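Local structure of 2-nitropropane dioxygenase (3BW2) at residues 17-23 with 39-44; 251-256 with 317-321. The protein probably uses FMN and molecular oxygen to oxidise alkyl nitronates, releasing their nitrogen as nitrite and nitrate, with propionate 3-nitronate as the presumed natural substrate. One frame throughout, in Å; residues are numbered along the deposited sequence.

Interaction 1 (17-23 with 39-44); sequences PMAGGVS and FLAAGY. With FMN (flavin mononucleotide), chain B.
The flavin pocket of this TIM barrel is lined on one side by the loop 17-23, which follows the first strand, where it packs on the end of the second strand and its outgoing loop, 39-44. Pro17 lies beside Phe39, with its CD over the face of the aromatic ring, 4.2 Å from the centroid, in a CH-pi contact. The proline ring also reaches the cofactor, its CG 3.7 Å from FMN C2. No hydrogen bond joins the two segments directly. Instead Ala41, the strand residue facing the loop, sets its CB 3.5 Å from Ala19 N; its small methyl lets the backbone come this close. Ala19 N in turn donates to FMN N5 (3.3 Å, 152°) and, more weakly, to FMN O4, while Ala19 CB packs on Tyr44 CD2. Tyr44 is held from beyond the contact by a hydrogen bond to Tyr294 and a stack with His298. Met18 turns away from the strand and runs across one face of the benzenoid part of the flavin, its CB 3.6 Å from FMN C6. The loop closes on itself through Ser23. Its OG sits between the backbone N and the carbonyl carbon (chi1 48°), which lets it fold back and donate to Met18 O at 2.7 Å from above the carbonyl plane, and Ser23 N grips the same oxygen. Gly20 and Gly21 make the bend with positive phi, and at Gly21 a side chain would jam against the preceding carbonyl. Such a beta-alpha loop at the C-terminal end of a barrel strand, offering backbone N-H to flavin N5, is characteristic of FMN-binding TIM barrels.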
ATOM      1  N   PRO A  17     -14.456   6.199 -12.631  1.00 17.69           N
ATOM      2  CA  PRO A  17     -15.441   7.278 -12.666  1.00 16.91           C
ATOM      3  C   PRO A  17     -14.906   8.307 -11.674  1.00 17.43           C
ATOM      4  O   PRO A  17     -14.436   7.935 -10.598  1.00 16.73           O
ATOM      5  CB  PRO A  17     -16.709   6.605 -12.152  1.00 17.08           C
ATOM      6  CG  PRO A  17     -16.163   5.561 -11.200  1.00 18.61           C
ATOM      7  CD  PRO A  17     -15.016   4.989 -12.005  1.00 18.65           C
ATOM      8  N   MET A  18     -14.947   9.581 -12.035  1.00 15.53           N
ATOM      9  CA  MET A  18     -14.457  10.624 -11.146  1.00 16.18           C
ATOM     10  C   MET A  18     -15.458  11.767 -11.110  1.00 16.42           C
ATOM     11  O   MET A  18     -15.660  12.462 -12.102  1.00 17.10           O
ATOM     12  CB  MET A  18     -13.077  11.101 -11.617  1.00 15.19           C
ATOM     13  CG  MET A  18     -12.033   9.986 -11.578  1.00 15.42           C
ATOM     14  SD  MET A  18     -10.353  10.472 -12.055  1.00 17.76           S
ATOM     15  CE  MET A  18     -10.408  10.164 -13.844  1.00 14.32           C
ATOM     16  N   ALA A  19     -16.096  11.939  -9.957  1.00 17.90           N
ATOM     17  CA  ALA A  19     -17.106  12.975  -9.780  1.00 19.65           C
ATOM     18  C   ALA A  19     -16.489  14.359  -9.717  1.00 21.46           C
ATOM     19  O   ALA A  19     -15.274  14.514  -9.836  1.00 22.29           O
ATOM     20  CB  ALA A  19     -17.914  12.704  -8.515  1.00 18.35           C
ATOM     21  N   GLY A  20     -17.335  15.367  -9.538  1.00 22.17           N
ATOM     22  CA  GLY A  20     -16.840  16.728  -9.460  1.00 23.79           C
ATOM     23  C   GLY A  20     -16.516  17.325 -10.815  1.00 22.47           C
ATOM     24  O   GLY A  20     -15.716  18.256 -10.912  1.00 23.82           O
ATOM     25  N   GLY A  21     -17.122  16.780 -11.864  1.00 21.10           N
ATOM     26  CA  GLY A  21     -16.896  17.296 -13.203  1.00 20.46           C
ATOM     27  C   GLY A  21     -15.623  16.825 -13.878  1.00 20.90           C
ATOM     28  O   GLY A  21     -15.220  17.379 -14.898  1.00 21.53           O
ATOM     29  N   VAL A  22     -14.983  15.806 -13.321  1.00 19.24           N
ATOM     30  CA  VAL A  22     -13.752  15.297 -13.909  1.00 20.36           C
ATOM     31  C   VAL A  22     -14.008  14.381 -15.106  1.00 21.86           C
ATOM     32  O   VAL A  22     -13.553  14.656 -16.219  1.00 19.74           O
ATOM     33  CB  VAL A  22     -12.911  14.541 -12.859  1.00 20.08           C
ATOM     34  CG1 VAL A  22     -11.719  13.859 -13.524  1.00 20.21           C
ATOM     35  CG2 VAL A  22     -12.433  15.518 -11.789  1.00 18.74           C
ATOM     36  N   SER A  23     -14.742  13.296 -14.885  1.00 23.44           N
ATOM     37  CA  SER A  23     -15.014  12.355 -15.964  1.00 25.53           C
ATOM     38  C   SER A  23     -16.252  12.687 -16.794  1.00 26.08           C
ATOM     39  O   SER A  23     -17.299  12.052 -16.665  1.00 30.41           O
ATOM     40  CB  SER A  23     -15.111  10.928 -15.405  1.00 24.73           C
ATOM     41  OG  SER A  23     -15.941  10.881 -14.269  1.00 30.63           O
ATOM     42  N   PHE A  39     -15.917   5.684 -18.195  1.00 16.23           N
ATOM     43  CA  PHE A  39     -16.886   5.746 -17.107  1.00 15.97           C
ATOM     44  C   PHE A  39     -17.439   7.143 -16.865  1.00 17.05           C
ATOM     45  O   PHE A  39     -16.725   8.143 -16.991  1.00 17.23           O
ATOM     46  CB  PHE A  39     -16.245   5.272 -15.798  1.00 15.45           C
ATOM     47  CG  PHE A  39     -16.798   3.977 -15.280  1.00 16.91           C
ATOM     48  CD1 PHE A  39     -16.127   2.781 -15.501  1.00 17.12           C
ATOM     49  CD2 PHE A  39     -17.989   3.952 -14.566  1.00 17.27           C
ATOM     50  CE1 PHE A  39     -16.632   1.576 -15.016  1.00 17.79           C
ATOM     51  CE2 PHE A  39     -18.502   2.753 -14.078  1.00 16.85           C
ATOM     52  CZ  PHE A  39     -17.820   1.564 -14.305  1.00 17.46           C
ATOM     53  N   LEU A  40     -18.716   7.196 -16.508  1.00 15.76           N
ATOM     54  CA  LEU A  40     -19.372   8.451 -16.171  1.00 16.71           C
ATOM     55  C   LEU A  40     -19.567   8.390 -14.660  1.00 17.33           C
ATOM     56  O   LEU A  40     -19.737   7.305 -14.094  1.00 17.31           O
ATOM     57  CB  LEU A  40     -20.740   8.566 -16.857  1.00 18.49           C
ATOM     58  CG  LEU A  40     -20.779   8.830 -18.362  1.00 19.14           C
ATOM     59  CD1 LEU A  40     -22.233   8.845 -18.833  1.00 20.12           C
ATOM     60  CD2 LEU A  40     -20.105  10.162 -18.669  1.00 18.66           C
ATOM     61  N   ALA A  41     -19.534   9.544 -14.009  1.00 17.86           N
ATOM     62  CA  ALA A  41     -19.712   9.606 -12.565  1.00 18.37           C
ATOM     63  C   ALA A  41     -21.055  10.254 -12.266  1.00 19.17           C
ATOM     64  O   ALA A  41     -21.279  11.402 -12.634  1.00 20.13           O
ATOM     65  CB  ALA A  41     -18.587  10.422 -11.935  1.00 15.70           C
ATOM     66  N   ALA A  42     -21.947   9.523 -11.604  1.00 20.01           N
ATOM     67  CA  ALA A  42     -23.258  10.074 -11.267  1.00 19.80           C
ATOM     68  C   ALA A  42     -23.238  10.686  -9.862  1.00 19.90           C
ATOM     69  O   ALA A  42     -24.212  11.301  -9.418  1.00 18.45           O
ATOM     70  CB  ALA A  42     -24.328   8.980 -11.365  1.00 18.98           C
ATOM     71  N   GLY A  43     -22.115  10.511  -9.167  1.00 20.54           N
ATOM     72  CA  GLY A  43     -21.978  11.045  -7.824  1.00 19.76           C
ATOM     73  C   GLY A  43     -22.186  12.548  -7.754  1.00 20.17           C
ATOM     74  O   GLY A  43     -21.580  13.307  -8.508  1.00 18.74           O
ATOM     75  N   TYR A  44     -23.059  12.964  -6.842  1.00 18.88           N
ATOM     76  CA  TYR A  44     -23.394  14.368  -6.621  1.00 20.66           C
ATOM     77  C   TYR A  44     -24.252  15.017  -7.709  1.00 20.38           C
ATOM     78  O   TYR A  44     -24.596  16.192  -7.596  1.00 20.67           O
ATOM     79  CB  TYR A  44     -22.117  15.193  -6.393  1.00 21.45           C
ATOM     80  CG  TYR A  44     -21.239  14.638  -5.288  1.00 21.78           C
ATOM     81  CD1 TYR A  44     -21.777  14.324  -4.037  1.00 22.95           C
ATOM     82  CD2 TYR A  44     -19.883  14.405  -5.496  1.00 22.87           C
ATOM     83  CE1 TYR A  44     -20.987  13.789  -3.026  1.00 23.02           C
ATOM     84  CE2 TYR A  44     -19.075  13.867  -4.485  1.00 23.49           C
ATOM     85  CZ  TYR A  44     -19.637  13.562  -3.254  1.00 24.54           C
ATOM     86  OH  TYR A  44     -18.856  13.025  -2.251  1.00 26.08           O
TER
HETATM   87  N1  FMN B 370     -14.619   6.263  -7.429  1.00 17.88           N
HETATM   88  C2  FMN B 370     -16.010   6.091  -7.539  1.00 19.62           C
HETATM   89  O2  FMN B 370     -16.500   4.969  -7.443  1.00 18.13           O
HETATM   90  N3  FMN B 370     -16.840   7.177  -7.765  1.00 18.73           N
HETATM   91  C4  FMN B 370     -16.361   8.470  -7.901  1.00 20.36           C
HETATM   92  O4  FMN B 370     -17.147   9.412  -8.109  1.00 18.98           O
HETATM   93  C4A FMN B 370     -14.956   8.665  -7.808  1.00 20.06           C
HETATM   94  N5  FMN B 370     -14.402   9.934  -7.961  1.00 20.55           N
HETATM   95  C5A FMN B 370     -13.022  10.146  -7.904  1.00 18.64           C
HETATM   96  C6  FMN B 370     -12.505  11.454  -8.090  1.00 18.27           C
HETATM   97  C7  FMN B 370     -11.095  11.735  -8.052  1.00 18.33           C
HETATM   98  C7M FMN B 370     -10.669  12.877  -9.006  1.00 16.34           C
HETATM   99  C8  FMN B 370     -10.245  10.585  -7.852  1.00 17.52           C
HETATM  100  C8M FMN B 370      -8.837  10.480  -8.437  1.00 14.91           C
HETATM  101  C9  FMN B 370     -10.752   9.264  -7.637  1.00 17.29           C
HETATM  102  C9A FMN B 370     -12.148   9.037  -7.668  1.00 18.30           C
HETATM  103  N10 FMN B 370     -12.701   7.741  -7.486  1.00 19.13           N
HETATM  104  C10 FMN B 370     -14.096   7.542  -7.567  1.00 18.69           C
HETATM  105  C1' FMN B 370     -11.817   6.571  -7.046  1.00 15.89           C
HETATM  106  C2' FMN B 370     -11.493   5.733  -8.309  1.00 14.30           C
HETATM  107  O2' FMN B 370     -12.577   4.852  -8.561  1.00 14.05           O
HETATM  108  C3' FMN B 370     -10.220   4.837  -8.128  1.00 14.69           C
HETATM  109  O3' FMN B 370     -10.469   4.007  -6.993  1.00 15.38           O
HETATM  110  C4' FMN B 370      -8.919   5.619  -7.883  1.00 13.56           C
HETATM  111  O4' FMN B 370      -8.860   6.678  -8.839  1.00 13.23           O
HETATM  112  C5' FMN B 370      -7.678   4.691  -8.044  1.00 13.81           C
HETATM  113  O5' FMN B 370      -6.429   5.405  -7.822  1.00 11.87           O
HETATM  114  P   FMN B 370      -5.547   6.232  -8.923  1.00 17.32           P
HETATM  115  O1P FMN B 370      -5.994   5.226  -9.929  1.00 17.59           O
HETATM  116  O2P FMN B 370      -4.459   5.961  -7.901  1.00 15.43           O
HETATM  117  O3P FMN B 370      -6.509   7.370  -8.634  1.00 16.02           O
HETATM  118  O   HOH W   1     -19.410  11.950 -15.453  1.00 14.32           O

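Interaction 2 (251-256 with 317-321). With FMN (flavin mononucleotide), chain B.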
ATOM      1  N   PRO A 251      -5.807  24.078 -11.819  1.00 20.05           N
ATOM      2  CA  PRO A 251      -4.945  24.047 -10.631  1.00 20.10           C
ATOM      3  C   PRO A 251      -4.804  22.628 -10.077  1.00 20.93           C
ATOM      4  O   PRO A 251      -3.800  22.288  -9.438  1.00 16.79           O
ATOM      5  CB  PRO A 251      -5.666  24.980  -9.653  1.00 20.06           C
ATOM      6  CG  PRO A 251      -6.377  25.937 -10.559  1.00 20.42           C
ATOM      7  CD  PRO A 251      -6.914  25.032 -11.637  1.00 18.09           C
ATOM      8  N   HIS A 252      -5.820  21.805 -10.325  1.00 19.45           N
ATOM      9  CA  HIS A 252      -5.814  20.426  -9.858  1.00 18.99           C
ATOM     10  C   HIS A 252      -4.882  19.597 -10.745  1.00 18.49           C
ATOM     11  O   HIS A 252      -4.064  18.823 -10.250  1.00 18.34           O
ATOM     12  CB  HIS A 252      -7.245  19.866  -9.881  1.00 18.22           C
ATOM     13  CG  HIS A 252      -7.389  18.538  -9.204  1.00 18.93           C
ATOM     14  ND1 HIS A 252      -8.615  18.021  -8.838  1.00 17.10           N
ATOM     15  CD2 HIS A 252      -6.469  17.609  -8.847  1.00 17.41           C
ATOM     16  CE1 HIS A 252      -8.442  16.832  -8.287  1.00 18.36           C
ATOM     17  NE2 HIS A 252      -7.151  16.558  -8.282  1.00 17.36           N
ATOM     18  N   LYS A 253      -4.999  19.762 -12.058  1.00 18.25           N
ATOM     19  CA  LYS A 253      -4.132  19.039 -12.978  1.00 17.73           C
ATOM     20  C   LYS A 253      -2.680  19.470 -12.759  1.00 17.95           C
ATOM     21  O   LYS A 253      -1.767  18.648 -12.783  1.00 19.33           O
ATOM     22  CB  LYS A 253      -4.527  19.318 -14.431  1.00 18.57           C
ATOM     23  CG  LYS A 253      -5.879  18.763 -14.853  1.00 17.74           C
ATOM     24  CD  LYS A 253      -6.135  19.042 -16.330  1.00 17.82           C
ATOM     25  CE  LYS A 253      -7.387  18.323 -16.820  1.00 18.19           C
ATOM     26  NZ  LYS A 253      -7.645  18.583 -18.264  1.00 18.30           N
ATOM     27  N   ARG A 254      -2.473  20.763 -12.533  1.00 18.33           N
ATOM     28  CA  ARG A 254      -1.127  21.293 -12.328  1.00 18.54           C
ATOM     29  C   ARG A 254      -0.471  20.782 -11.048  1.00 18.61           C
ATOM     30  O   ARG A 254       0.729  20.514 -11.019  1.00 17.08           O
ATOM     31  CB  ARG A 254      -1.163  22.829 -12.316  1.00 17.63           C
ATOM     32  CG  ARG A 254      -1.453  23.452 -13.686  1.00 21.28           C
ATOM     33  CD  ARG A 254      -1.177  24.957 -13.720  1.00 18.08           C
ATOM     34  NE  ARG A 254      -2.202  25.746 -13.038  1.00 20.75           N
ATOM     35  CZ  ARG A 254      -3.369  26.089 -13.580  1.00 20.20           C
ATOM     36  NH1 ARG A 254      -3.669  25.714 -14.816  1.00 21.71           N
ATOM     37  NH2 ARG A 254      -4.234  26.812 -12.887  1.00 20.43           N
ATOM     38  N   ALA A 255      -1.268  20.634  -9.998  1.00 18.53           N
ATOM     39  CA  ALA A 255      -0.765  20.176  -8.708  1.00 20.06           C
ATOM     40  C   ALA A 255      -0.160  18.773  -8.729  1.00 18.68           C
ATOM     41  O   ALA A 255       0.808  18.503  -8.020  1.00 19.10           O
ATOM     42  CB  ALA A 255      -1.888  20.247  -7.663  1.00 19.25           C
ATOM     43  N   LEU A 256      -0.725  17.891  -9.547  1.00 19.90           N
ATOM     44  CA  LEU A 256      -0.259  16.505  -9.643  1.00 20.97           C
ATOM     45  C   LEU A 256       1.249  16.344  -9.799  1.00 21.92           C
ATOM     46  O   LEU A 256       1.845  15.454  -9.200  1.00 21.74           O
ATOM     47  CB  LEU A 256      -0.952  15.790 -10.809  1.00 19.40           C
ATOM     48  CG  LEU A 256      -2.482  15.692 -10.793  1.00 19.86           C
ATOM     49  CD1 LEU A 256      -2.936  14.882 -12.001  1.00 21.52           C
ATOM     50  CD2 LEU A 256      -2.964  15.032  -9.507  1.00 18.63           C
ATOM     51  N   MET A 317      -8.525  23.530  -2.282  1.00 19.09           N
ATOM     52  CA  MET A 317      -9.262  22.552  -3.066  1.00 18.51           C
ATOM     53  C   MET A 317      -9.011  21.117  -2.619  1.00 18.33           C
ATOM     54  O   MET A 317      -7.994  20.818  -1.986  1.00 16.47           O
ATOM     55  CB  MET A 317      -8.883  22.688  -4.542  1.00 20.03           C
ATOM     56  CG  MET A 317      -9.279  24.015  -5.167  1.00 20.76           C
ATOM     57  SD  MET A 317      -8.573  24.210  -6.804  1.00 26.43           S
ATOM     58  CE  MET A 317      -9.392  22.893  -7.676  1.00 23.66           C
ATOM     59  N   ALA A 318      -9.953  20.237  -2.954  1.00 16.75           N
ATOM     60  CA  ALA A 318      -9.829  18.818  -2.638  1.00 18.06           C
ATOM     61  C   ALA A 318      -9.055  18.199  -3.799  1.00 17.74           C
ATOM     62  O   ALA A 318      -9.641  17.720  -4.767  1.00 18.66           O
ATOM     63  CB  ALA A 318     -11.213  18.176  -2.518  1.00 17.00           C
ATOM     64  N   LEU A 319      -7.731  18.216  -3.692  1.00 17.73           N
ATOM     65  CA  LEU A 319      -6.852  17.694  -4.735  1.00 16.18           C
ATOM     66  C   LEU A 319      -6.737  16.161  -4.761  1.00 15.80           C
ATOM     67  O   LEU A 319      -5.654  15.606  -4.565  1.00 16.72           O
ATOM     68  CB  LEU A 319      -5.466  18.327  -4.566  1.00 15.53           C
ATOM     69  CG  LEU A 319      -5.453  19.865  -4.540  1.00 17.64           C
ATOM     70  CD1 LEU A 319      -4.036  20.377  -4.309  1.00 15.88           C
ATOM     71  CD2 LEU A 319      -6.008  20.405  -5.860  1.00 15.44           C
ATOM     72  N   TRP A 320      -7.851  15.482  -5.012  1.00 13.44           N
ATOM     73  CA  TRP A 320      -7.862  14.019  -5.059  1.00 14.46           C
ATOM     74  C   TRP A 320      -6.746  13.499  -5.971  1.00 14.37           C
ATOM     75  O   TRP A 320      -6.605  13.943  -7.113  1.00 12.57           O
ATOM     76  CB  TRP A 320      -9.204  13.510  -5.595  1.00 16.51           C
ATOM     77  CG  TRP A 320     -10.429  14.008  -4.883  1.00 17.31           C
ATOM     78  CD1 TRP A 320     -11.622  14.343  -5.463  1.00 20.41           C
ATOM     79  CD2 TRP A 320     -10.611  14.180  -3.469  1.00 17.51           C
ATOM     80  NE1 TRP A 320     -12.532  14.710  -4.505  1.00 20.52           N
ATOM     81  CE2 TRP A 320     -11.940  14.620  -3.271  1.00 20.06           C
ATOM     82  CE3 TRP A 320      -9.783  14.009  -2.351  1.00 18.64           C
ATOM     83  CZ2 TRP A 320     -12.461  14.890  -2.000  1.00 18.68           C
ATOM     84  CZ3 TRP A 320     -10.301  14.280  -1.086  1.00 19.38           C
ATOM     85  CH2 TRP A 320     -11.628  14.716  -0.923  1.00 19.71           C
ATOM     86  N   ALA A 321      -5.957  12.553  -5.470  1.00 13.14           N
ATOM     87  CA  ALA A 321      -4.863  11.993  -6.258  1.00 14.84           C
ATOM     88  C   ALA A 321      -4.302  10.744  -5.589  1.00 14.73           C
ATOM     89  O   ALA A 321      -4.193  10.686  -4.364  1.00 15.15           O
ATOM     90  CB  ALA A 321      -3.753  13.040  -6.431  1.00 13.27           C
TER
HETATM   91  N1  FMN B 370     -14.619   6.263  -7.429  1.00 17.88           N
HETATM   92  C2  FMN B 370     -16.010   6.091  -7.539  1.00 19.62           C
HETATM   93  O2  FMN B 370     -16.500   4.969  -7.443  1.00 18.13           O
HETATM   94  N3  FMN B 370     -16.840   7.177  -7.765  1.00 18.73           N
HETATM   95  C4  FMN B 370     -16.361   8.470  -7.901  1.00 20.36           C
HETATM   96  O4  FMN B 370     -17.147   9.412  -8.109  1.00 18.98           O
HETATM   97  C4A FMN B 370     -14.956   8.665  -7.808  1.00 20.06           C
HETATM   98  N5  FMN B 370     -14.402   9.934  -7.961  1.00 20.55           N
HETATM   99  C5A FMN B 370     -13.022  10.146  -7.904  1.00 18.64           C
HETATM  100  C6  FMN B 370     -12.505  11.454  -8.090  1.00 18.27           C
HETATM  101  C7  FMN B 370     -11.095  11.735  -8.052  1.00 18.33           C
HETATM  102  C7M FMN B 370     -10.669  12.877  -9.006  1.00 16.34           C
HETATM  103  C8  FMN B 370     -10.245  10.585  -7.852  1.00 17.52           C
HETATM  104  C8M FMN B 370      -8.837  10.480  -8.437  1.00 14.91           C
HETATM  105  C9  FMN B 370     -10.752   9.264  -7.637  1.00 17.29           C
HETATM  106  C9A FMN B 370     -12.148   9.037  -7.668  1.00 18.30           C
HETATM  107  N10 FMN B 370     -12.701   7.741  -7.486  1.00 19.13           N
HETATM  108  C10 FMN B 370     -14.096   7.542  -7.567  1.00 18.69           C
HETATM  109  C1' FMN B 370     -11.817   6.571  -7.046  1.00 15.89           C
HETATM  110  C2' FMN B 370     -11.493   5.733  -8.309  1.00 14.30           C
HETATM  111  O2' FMN B 370     -12.577   4.852  -8.561  1.00 14.05           O
HETATM  112  C3' FMN B 370     -10.220   4.837  -8.128  1.00 14.69           C
HETATM  113  O3' FMN B 370     -10.469   4.007  -6.993  1.00 15.38           O
HETATM  114  C4' FMN B 370      -8.919   5.619  -7.883  1.00 13.56           C
HETATM  115  O4' FMN B 370      -8.860   6.678  -8.839  1.00 13.23           O
HETATM  116  C5' FMN B 370      -7.678   4.691  -8.044  1.00 13.81           C
HETATM  117  O5' FMN B 370      -6.429   5.405  -7.822  1.00 11.87           O
HETATM  118  P   FMN B 370      -5.547   6.232  -8.923  1.00 17.32           P
HETATM  119  O1P FMN B 370      -5.994   5.226  -9.929  1.00 17.59           O
HETATM  120  O2P FMN B 370      -4.459   5.961  -7.901  1.00 15.43           O
HETATM  121  O3P FMN B 370      -6.509   7.370  -8.634  1.00 16.02           O
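His252 lays one face of its imidazole over Leu319, whose CA stands 4.0 Å from the ring centroid in a CH-pi contact. At the ring's edge, and exactly in its plane, NE2 donates to Trp320 O (2.9 Å, 159°). The ring reaches this carbonyl because CG is anti to the backbone N (chi1 -170°), which carries the imidazole off the helix toward the loop. A histidine suits the spot, being flat enough to lie on a backbone and polar enough to hold it. Leu319 passes the ring in the opposite direction, its CD2 against His252 CG and its CD1 on Ala255 CB at 4.0 Å. Helix 250-255 thus backs an irregular loop of two successive inverse gamma turns, centred on Ala318 and Leu319, which brings Trp320 to the flavin of the TIM barrel. Trp320 CB touches FMN C7 at 3.6 Å, and its indole meets His179 edge-to-face. A leucine in place of His252 would probably leave Trp320 O without its donor and so hold the loop beside the flavin less firmly. At the two ends of the contact, Met317 SD lies 4.1 Å from Pro251 CB, the bend at chi3 turning CE toward His252 CB, and Leu256 CD2 packs on Ala321 CB at 3.7 Å.

Overall arrangement
Both contacts are buried and both reach FMN, yet they do not touch: their centres lie about 15 Å apart. Interaction 1 is the more central, its centre about 8 Å from that of the chain, and joins the loop after the first strand to the end of the second strand and its outgoing turn; interaction 2, its centre about 14 Å from that of the chain, joins a helix after the eighth strand to a loop much later in the chain. Their chemistry differs accordingly. Between 17-23 and 39-44 mostly apolar groups, small ones at the centre, meet without a direct hydrogen bond, and a backbone N-H is spent on the flavin's redox-active ring. In 251-256 with 317-321 a histidine side chain donates a hydrogen bond to a carbonyl of the loop, which meets the flavin's dimethylbenzene end with apolar atoms of Trp320.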